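Local coordinates for protein sgbp-b (PDB 7K44) that probably binds xyloglucan at the cell surface of a human gut Bacteroides, as a surface glycan-binding protein of a polysaccharide utilization locus, at residues 30-42 / 47-59. Numbering follows the deposited sequence.
Sequences PAPYITRVATTFP and TPLRIVGGNFYEI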
loop_
_atom_site.group_PDB
_atom_site.type_symbol
_atom_site.label_atom_id
_atom_site.label_comp_id
_atom_site.label_asym_id
_atom_site.label_seq_id
_atom_site.Cartn_x
_atom_site.Cartn_y
_atom_site.Cartn_z
ATOM N N PRO A 30 -13.596 31.998 17.124
ATOM C CA PRO A 30 -13.415 30.961 16.104
ATOM C C PRO A 30 -14.713 30.206 15.834
ATOM O O PRO A 30 -15.572 30.135 16.709
ATOM C CB PRO A 30 -12.375 30.028 16.731
ATOM C CG PRO A 30 -11.639 30.885 17.711
ATOM C CD PRO A 30 -12.662 31.836 18.252
ATOM N N ALA A 31 -14.843 29.645 14.632
ATOM C CA ALA A 31 -16.071 29.019 14.175
ATOM C C ALA A 31 -16.039 27.516 14.430
ATOM O O ALA A 31 -14.967 26.903 14.432
ATOM C CB ALA A 31 -16.251 29.262 12.674
ATOM N N PRO A 32 -17.198 26.890 14.630
ATOM C CA PRO A 32 -17.211 25.450 14.905
ATOM C C PRO A 32 -16.841 24.637 13.677
ATOM O O PRO A 32 -17.029 25.062 12.535
ATOM C CB PRO A 32 -18.662 25.187 15.315
ATOM C CG PRO A 32 -19.439 26.230 14.588
ATOM C CD PRO A 32 -18.559 27.452 14.586
ATOM N N TYR A 33 -16.299 23.448 13.928
ATOM C CA TYR A 33 -16.016 22.493 12.874
ATOM C C TYR A 33 -16.233 21.086 13.408
ATOM O O TYR A 33 -16.182 20.842 14.615
ATOM C CB TYR A 33 -14.599 22.663 12.307
ATOM C CG TYR A 33 -13.489 22.391 13.300
ATOM C CD1 TYR A 33 -13.075 23.373 14.195
ATOM C CD2 TYR A 33 -12.848 21.161 13.331
ATOM C CE1 TYR A 33 -12.057 23.131 15.097
ATOM C CE2 TYR A 33 -11.825 20.909 14.226
ATOM C CZ TYR A 33 -11.438 21.896 15.108
ATOM O OH TYR A 33 -10.421 21.646 16.003
ATOM N N ILE A 34 -16.490 20.159 12.492
ATOM C CA ILE A 34 -16.688 18.753 12.819
ATOM C C ILE A 34 -15.617 17.952 12.099
ATOM O O ILE A 34 -15.499 18.024 10.870
ATOM C CB ILE A 34 -18.093 18.262 12.434
ATOM C CG1 ILE A 34 -19.166 19.023 13.214
ATOM C CG2 ILE A 34 -18.209 16.769 12.690
ATOM C CD1 ILE A 34 -20.581 18.719 12.759
ATOM N N THR A 35 -14.828 17.199 12.861
ATOM C CA THR A 35 -13.803 16.329 12.305
ATOM C C THR A 35 -14.378 14.965 11.956
ATOM O O THR A 35 -14.098 14.414 10.886
ATOM C CB THR A 35 -12.682 16.157 13.330
ATOM O OG1 THR A 35 -12.118 17.436 13.638
ATOM C CG2 THR A 35 -11.606 15.223 12.798
ATOM N N ARG A 36 -15.184 14.413 12.855
ATOM C CA ARG A 36 -15.731 13.080 12.680
ATOM C C ARG A 36 -16.844 12.910 13.697
ATOM O O ARG A 36 -17.008 13.718 14.618
ATOM C CB ARG A 36 -14.674 11.999 12.892
ATOM C CG ARG A 36 -14.020 12.067 14.260
ATOM C CD ARG A 36 -12.911 11.022 14.439
ATOM N NE ARG A 36 -12.235 11.205 15.723
ATOM C CZ ARG A 36 -12.438 10.447 16.797
ATOM N NH1 ARG A 36 -13.298 9.438 16.752
ATOM N NH2 ARG A 36 -11.783 10.702 17.925
ATOM N N VAL A 37 -17.598 11.833 13.521
ATOM C CA VAL A 37 -18.634 11.426 14.456
ATOM C C VAL A 37 -18.372 9.977 14.826
ATOM O O VAL A 37 -18.237 9.122 13.943
ATOM C CB VAL A 37 -20.035 11.585 13.844
ATOM C CG1 VAL A 37 -21.085 11.073 14.814
ATOM C CG2 VAL A 37 -20.281 13.040 13.512
ATOM N N ALA A 38 -18.268 9.712 16.122
ATOM C CA ALA A 38 -18.065 8.367 16.631
ATOM C C ALA A 38 -19.420 7.759 16.953
ATOM O O ALA A 38 -20.240 8.383 17.636
ATOM C CB ALA A 38 -17.212 8.410 17.898
ATOM N N THR A 39 -19.655 6.550 16.450
ATOM C CA THR A 39 -20.889 5.830 16.731
ATOM C C THR A 39 -20.741 4.389 16.275
ATOM O O THR A 39 -19.862 4.058 15.471
ATOM C CB THR A 39 -22.092 6.470 16.030
ATOM O OG1 THR A 39 -23.296 5.919 16.575
ATOM C CG2 THR A 39 -22.053 6.209 14.525
ATOM N N THR A 40 -21.620 3.539 16.795
ATOM C CA THR A 40 -21.716 2.150 16.374
ATOM C C THR A 40 -22.890 1.996 15.418
ATOM O O THR A 40 -23.927 2.649 15.580
ATOM C CB THR A 40 -21.899 1.220 17.578
ATOM O OG1 THR A 40 -22.973 1.687 18.399
ATOM C CG2 THR A 40 -20.628 1.174 18.413
ATOM N N PHE A 41 -22.721 1.151 14.428
ATOM C CA PHE A 41 -23.716 0.954 13.389
ATOM C C PHE A 41 -24.461 -0.361 13.596
ATOM O O PHE A 41 -23.913 -1.312 14.165
ATOM C CB PHE A 41 -23.058 0.947 12.003
ATOM C CG PHE A 41 -22.519 2.285 11.588
ATOM C CD1 PHE A 41 -23.367 3.266 11.104
ATOM C CD2 PHE A 41 -21.163 2.565 11.689
ATOM C CE1 PHE A 41 -22.883 4.504 10.729
ATOM C CE2 PHE A 41 -20.666 3.803 11.313
ATOM C CZ PHE A 41 -21.523 4.775 10.835
ATOM N N PRO A 42 -25.732 -0.438 13.176
ATOM C CA PRO A 42 -26.492 0.688 12.621
ATOM C C PRO A 42 -26.925 1.619 13.738
ATOM O O PRO A 42 -27.008 1.195 14.887
ATOM C CB PRO A 42 -27.707 0.009 12.000
ATOM C CG PRO A 42 -27.917 -1.195 12.848
ATOM C CD PRO A 42 -26.532 -1.676 13.208
ATOM N N THR A 47 -28.983 4.988 20.215
ATOM C CA THR A 47 -27.563 4.718 20.004
ATOM C C THR A 47 -26.737 5.950 20.358
ATOM O O THR A 47 -27.017 7.041 19.857
ATOM C CB THR A 47 -27.303 4.342 18.547
ATOM O OG1 THR A 47 -27.969 3.111 18.256
ATOM C CG2 THR A 47 -25.804 4.169 18.313
ATOM N N PRO A 48 -25.696 5.817 21.177
ATOM C CA PRO A 48 -24.871 6.986 21.493
ATOM C C PRO A 48 -24.033 7.414 20.302
ATOM O O PRO A 48 -23.485 6.585 19.571
ATOM C CB PRO A 48 -23.972 6.486 22.636
ATOM C CG PRO A 48 -24.624 5.250 23.141
ATOM C CD PRO A 48 -25.331 4.641 21.980
ATOM N N LEU A 49 -23.941 8.729 20.110
ATOM C CA LEU A 49 -23.041 9.317 19.130
ATOM C C LEU A 49 -22.183 10.362 19.827
ATOM O O LEU A 49 -22.603 10.965 20.822
ATOM C CB LEU A 49 -23.802 10.011 17.975
ATOM C CG LEU A 49 -24.649 9.155 17.034
ATOM C CD1 LEU A 49 -26.086 9.097 17.517
ATOM C CD2 LEU A 49 -24.611 9.714 15.616
ATOM N N ARG A 50 -20.987 10.596 19.287
ATOM C CA ARG A 50 -20.151 11.693 19.755
ATOM C C ARG A 50 -19.659 12.491 18.558
ATOM O O ARG A 50 -18.946 11.953 17.705
ATOM C CB ARG A 50 -18.969 11.177 20.581
ATOM C CG ARG A 50 -18.255 12.288 21.340
ATOM C CD ARG A 50 -16.990 11.778 22.039
ATOM N NE ARG A 50 -17.288 10.850 23.125
ATOM C CZ ARG A 50 -16.354 10.285 23.888
ATOM N NH1 ARG A 50 -15.073 10.559 23.679
ATOM N NH2 ARG A 50 -16.700 9.447 24.852
ATOM N N ILE A 51 -20.021 13.769 18.509
ATOM C CA ILE A 51 -19.471 14.672 17.505
ATOM C C ILE A 51 -18.108 15.157 17.978
ATOM O O ILE A 51 -17.984 15.706 19.078
ATOM C CB ILE A 51 -20.413 15.857 17.268
ATOM C CG1 ILE A 51 -21.800 15.370 16.862
ATOM C CG2 ILE A 51 -19.821 16.789 16.212
ATOM C CD1 ILE A 51 -22.832 16.503 16.785
ATOM N N VAL A 52 -17.091 14.976 17.139
ATOM C CA VAL A 52 -15.715 15.352 17.454
ATOM C C VAL A 52 -15.296 16.475 16.516
ATOM O O VAL A 52 -15.336 16.318 15.290
ATOM C CB VAL A 52 -14.765 14.153 17.330
ATOM C CG1 VAL A 52 -13.332 14.588 17.600
ATOM C CG2 VAL A 52 -15.193 13.065 18.290
ATOM N N GLY A 53 -14.883 17.598 17.087
ATOM C CA GLY A 53 -14.482 18.729 16.275
ATOM C C GLY A 53 -13.775 19.795 17.081
ATOM O O GLY A 53 -12.713 19.536 17.658
ATOM N N GLY A 54 -14.350 20.988 17.129
ATOM C CA GLY A 54 -13.781 22.054 17.926
ATOM C C GLY A 54 -14.657 23.288 17.885
ATOM O O GLY A 54 -15.516 23.443 17.009
ATOM N N ASN A 55 -14.428 24.156 18.871
ATOM C CA ASN A 55 -15.061 25.470 18.950
ATOM C C ASN A 55 -16.576 25.374 19.099
ATOM O O ASN A 55 -17.321 26.187 18.549
ATOM C CB ASN A 55 -14.674 26.365 17.771
ATOM C CG ASN A 55 -13.184 26.558 17.661
ATOM O OD1 ASN A 55 -12.494 26.728 18.670
ATOM N ND2 ASN A 55 -12.671 26.529 16.438
ATOM N N PHE A 56 -17.043 24.389 19.861
ATOM C CA PHE A 56 -18.478 24.268 20.085
ATOM C C PHE A 56 -18.949 25.205 21.191
ATOM O O PHE A 56 -19.594 24.766 22.148
ATOM C CB PHE A 56 -18.874 22.819 20.387
ATOM C CG PHE A 56 -18.526 21.847 19.290
ATOM C CD1 PHE A 56 -18.749 22.174 17.961
ATOM C CD2 PHE A 56 -17.987 20.606 19.586
ATOM C CE1 PHE A 56 -18.434 21.284 16.955
ATOM C CE2 PHE A 56 -17.667 19.707 18.586
ATOM C CZ PHE A 56 -17.891 20.048 17.257
ATOM N N TYR A 57 -18.653 26.498 21.051
ATOM C CA TYR A 57 -19.102 27.511 21.998
ATOM C C TYR A 57 -20.482 28.013 21.614
ATOM O O TYR A 57 -20.788 28.167 20.427
ATOM C CB TYR A 57 -18.142 28.700 22.000
ATOM C CG TYR A 57 -16.743 28.301 22.331
ATOM C CD1 TYR A 57 -16.390 28.001 23.637
ATOM C CD2 TYR A 57 -15.779 28.187 21.342
ATOM C CE1 TYR A 57 -15.113 27.618 23.951
ATOM C CE2 TYR A 57 -14.494 27.799 21.647
ATOM C CZ TYR A 57 -14.170 27.515 22.955
ATOM O OH TYR A 57 -12.893 27.127 23.270
ATOM N N GLU A 58 -21.301 28.282 22.625
ATOM C CA GLU A 58 -22.619 28.881 22.433
ATOM C C GLU A 58 -23.455 28.073 21.442
ATOM O O GLU A 58 -24.075 28.616 20.523
ATOM C CB GLU A 58 -22.513 30.351 22.020
ATOM N N ILE A 59 -23.440 26.750 21.624
ATOM C CA ILE A 59 -24.307 25.881 20.840
ATOM C C ILE A 59 -25.743 26.329 21.015
ATOM O O ILE A 59 -26.236 26.484 22.140
ATOM C CB ILE A 59 -24.162 24.419 21.285
ATOM C CG1 ILE A 59 -22.746 23.908 21.052
ATOM C CG2 ILE A 59 -25.193 23.543 20.564
ATOM C CD1 ILE A 59 -22.518 22.548 21.667
HETATM O O HOH W 1 -18.192 28.838 17.948
HETATM O O HOH W 2 -22.470 4.156 19.875
HETATM O O HOH W 3 -25.880 0.587 17.894
#
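A classic beta bulge interrupts the antiparallel hairpin of strands 33-39 and 48-54, where Thr-35 and Arg-36 both face Val-52. The single carbonyl Val-52 O takes both amides in its plane, Thr-35 N at 2.6 Å and Arg-36 N at 3.1 Å, while Val-52 N returns a bond to Arg-36 O. The extra residue puts Arg-36 on the same face as Val-52. There the extended arginine chain runs beside the valine, and Val-52 CG2 sits 4.1 Å above the centre of the guanidinium.

At the end of the hairpin away from the turn, Tyr-33 lies flat over the backbone of Gly-53 and Gly-54. Its CG stands between backbone N and carbonyl carbon (chi1 64°), which folds the ring across the neighbouring strand with Gly-54 N 3.6 Å above its centre. Gly-54, with no side chain, lets the ring lie this close. Asn-55 ND2 comes to the ring's edge and donates to Ala-31 O (3.1 Å, 152° at the hydrogen), approaching from above the carbonyl plane. Replacing Asn-55 by alanine is likely to leave Ala-31 O without this donor and to open a gap beside Pro-30 CB and the tyrosine edge.

On the other face, Ile-34 CG1 meets Ile-51 CG2 at 3.8 Å, and Val-37 CG1 packs on Leu-49 CD2. Near the turn, Thr-39 OG1 donates to Pro-48 O (3.1 Å).

Strand 33-39 is the outer strand of its sheet; 48-54 bonds onward to strand 91-95. The aliphatic face packs against strands 103-110 and 114-120 of a second sheet, closing a beta sandwich.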